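PDB 2QS8: Xaa-Pro Dipeptidase from Alteromonas macleodii, which probably cleaves dipeptides or removes the C-terminal residue of peptides, as a magnesium-bound TIM-barrel member of the amidohydrolase superfamily. Local coordinates for residues D191-T196 with Y228-A233. Residues are numbered along the deposited sequence; the frame is centred on the assembly and turned at random.
Sequences DGIKIT and YGMWVA
I193 and A233 lie at the centre of the parallel pairing of two neighbouring barrel strands, 192-196 and 231-236, which helix 215-227 joins in a right-handed beta-alpha-beta crossover. Backbone bonds carry the register: I193 N donates to W231 O (2.9 Å), A233 N to I193 O (2.9 Å, N-H...O 170°) and I195 N to A233 O, longer at 3.3 Å. I193 thus gives and accepts with residues flanking V232, the usual parallel pattern.

On the barrel's inner side, W231 lays its indole over G192, whose CA sits 3.4 Å from the six-membered ring's centroid, almost on its normal, a CH-pi contact. W231 CG lies between its backbone N and carbonyl carbon (chi1 38°), which carries the ring over G192; a CB at G192 would strike it, hence glycine. R111 adds a cation-pi contact. With an alanine in place of W231, the G192 CA would probably lose its ring cover and R111 its aromatic partner.

Further along this side, small A233 leaves room for K194, whose aliphatic CD passes 3.6 Å from A233 O before NZ bonds to V113 O, near the magnesium ion.

On the helix-facing side, I193 CD1 meets the selenomethionine methyl, M230 CE, at 3.8 Å, and V232 packs against helix 215-227.

The chemistry therefore implies a barrel wall apolar on its helix-facing side, but lined within by a ring whose close approach suits glycine.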
loop_
_atom_site.group_PDB
_atom_site.type_symbol
_atom_site.label_atom_id
_atom_site.label_comp_id
_atom_site.label_asym_id
_atom_site.label_seq_id
_atom_site.Cartn_x
_atom_site.Cartn_y
_atom_site.Cartn_z
ATOM N N ASP A 191 -4.619 22.254 -13.362
ATOM C CA ASP A 191 -5.120 22.045 -14.726
ATOM C C ASP A 191 -4.414 20.841 -15.330
ATOM O O ASP A 191 -4.964 20.149 -16.186
ATOM C CB ASP A 191 -4.837 23.255 -15.629
ATOM C CG ASP A 191 -5.455 24.534 -15.117
ATOM O OD1 ASP A 191 -4.706 25.400 -14.608
ATOM O OD2 ASP A 191 -6.690 24.665 -15.231
ATOM N N GLY A 192 -3.184 20.604 -14.882
ATOM C CA GLY A 192 -2.411 19.491 -15.396
ATOM C C GLY A 192 -1.470 18.863 -14.388
ATOM O O GLY A 192 -1.466 19.203 -13.201
ATOM N N ILE A 193 -0.652 17.942 -14.887
ATOM C CA ILE A 193 0.294 17.213 -14.059
ATOM C C ILE A 193 1.715 17.389 -14.539
ATOM O O ILE A 193 1.979 17.474 -15.740
ATOM C CB ILE A 193 -0.027 15.698 -14.069
ATOM C CG1 ILE A 193 -1.391 15.442 -13.429
ATOM C CG2 ILE A 193 1.071 14.920 -13.338
ATOM C CD1 ILE A 193 -1.471 15.793 -11.939
ATOM N N LYS A 194 2.635 17.432 -13.583
ATOM C CA LYS A 194 4.052 17.550 -13.877
ATOM C C LYS A 194 4.803 16.529 -13.016
ATOM O O LYS A 194 4.554 16.424 -11.814
ATOM C CB LYS A 194 4.531 18.968 -13.562
ATOM C CG LYS A 194 6.037 19.120 -13.472
ATOM C CD LYS A 194 6.716 18.900 -14.808
ATOM C CE LYS A 194 8.203 19.223 -14.708
ATOM N NZ LYS A 194 8.459 20.541 -14.065
ATOM N N ILE A 195 5.698 15.767 -13.633
ATOM C CA ILE A 195 6.487 14.781 -12.898
ATOM C C ILE A 195 7.958 14.869 -13.303
ATOM O O ILE A 195 8.282 15.379 -14.380
ATOM C CB ILE A 195 6.030 13.327 -13.181
ATOM C CG1 ILE A 195 6.305 12.964 -14.645
ATOM C CG2 ILE A 195 4.574 13.165 -12.828
ATOM C CD1 ILE A 195 5.999 11.505 -15.005
ATOM N N THR A 196 8.837 14.396 -12.430
ATOM C CA THR A 196 10.261 14.353 -12.728
ATOM C C THR A 196 10.554 12.869 -12.985
ATOM O O THR A 196 10.738 12.077 -12.059
ATOM C CB THR A 196 11.129 14.896 -11.553
ATOM O OG1 THR A 196 10.696 14.329 -10.310
ATOM C CG2 THR A 196 11.021 16.404 -11.472
ATOM N N TYR A 228 -8.839 12.349 -15.628
ATOM C CA TYR A 228 -9.201 13.655 -15.116
ATOM C C TYR A 228 -9.030 14.771 -16.149
ATOM O O TYR A 228 -9.119 15.951 -15.819
ATOM C CB TYR A 228 -8.408 13.950 -13.828
ATOM C CG TYR A 228 -8.831 13.046 -12.684
ATOM C CD1 TYR A 228 -8.460 11.696 -12.666
ATOM C CD2 TYR A 228 -9.701 13.504 -11.693
ATOM C CE1 TYR A 228 -8.954 10.826 -11.701
ATOM C CE2 TYR A 228 -10.206 12.635 -10.717
ATOM C CZ TYR A 228 -9.826 11.296 -10.736
ATOM O OH TYR A 228 -10.328 10.420 -9.811
ATOM N N GLY A 229 -8.816 14.382 -17.403
ATOM C CA GLY A 229 -8.650 15.355 -18.467
ATOM C C GLY A 229 -7.495 16.307 -18.217
ATOM O O GLY A 229 -7.595 17.508 -18.477
HETATM N N MSE A 230 -6.395 15.763 -17.712
HETATM C CA MSE A 230 -5.217 16.562 -17.404
HETATM C C MSE A 230 -4.059 16.243 -18.335
HETATM O O MSE A 230 -3.836 15.081 -18.669
HETATM C CB MSE A 230 -4.812 16.298 -15.960
HETATM C CG MSE A 230 -5.896 16.686 -14.983
HETATM SE SE MSE A 230 -5.373 16.230 -13.150
HETATM C CE MSE A 230 -4.504 17.915 -12.548
ATOM N N TRP A 231 -3.342 17.271 -18.788
ATOM C CA TRP A 231 -2.184 17.035 -19.647
ATOM C C TRP A 231 -1.038 16.621 -18.734
ATOM O O TRP A 231 -1.096 16.840 -17.520
ATOM C CB TRP A 231 -1.800 18.290 -20.450
ATOM C CG TRP A 231 -1.945 19.596 -19.706
ATOM C CD1 TRP A 231 -2.946 20.507 -19.853
ATOM C CD2 TRP A 231 -1.050 20.139 -18.721
ATOM N NE1 TRP A 231 -2.730 21.589 -19.032
ATOM C CE2 TRP A 231 -1.575 21.391 -18.329
ATOM C CE3 TRP A 231 0.146 19.696 -18.143
ATOM C CZ2 TRP A 231 -0.951 22.200 -17.372
ATOM C CZ3 TRP A 231 0.770 20.502 -17.191
ATOM C CH2 TRP A 231 0.222 21.739 -16.819
ATOM N N VAL A 232 -0.000 16.021 -19.303
ATOM C CA VAL A 232 1.139 15.581 -18.520
ATOM C C VAL A 232 2.461 16.118 -19.079
ATOM O O VAL A 232 2.865 15.766 -20.189
ATOM C CB VAL A 232 1.189 14.026 -18.453
ATOM C CG1 VAL A 232 2.415 13.548 -17.687
ATOM C CG2 VAL A 232 -0.077 13.500 -17.790
ATOM N N ALA A 233 3.109 16.992 -18.312
ATOM C CA ALA A 233 4.405 17.561 -18.684
ATOM C C ALA A 233 5.437 16.699 -17.942
ATOM O O ALA A 233 5.188 16.265 -16.819
ATOM C CB ALA A 233 4.496 19.015 -18.230
#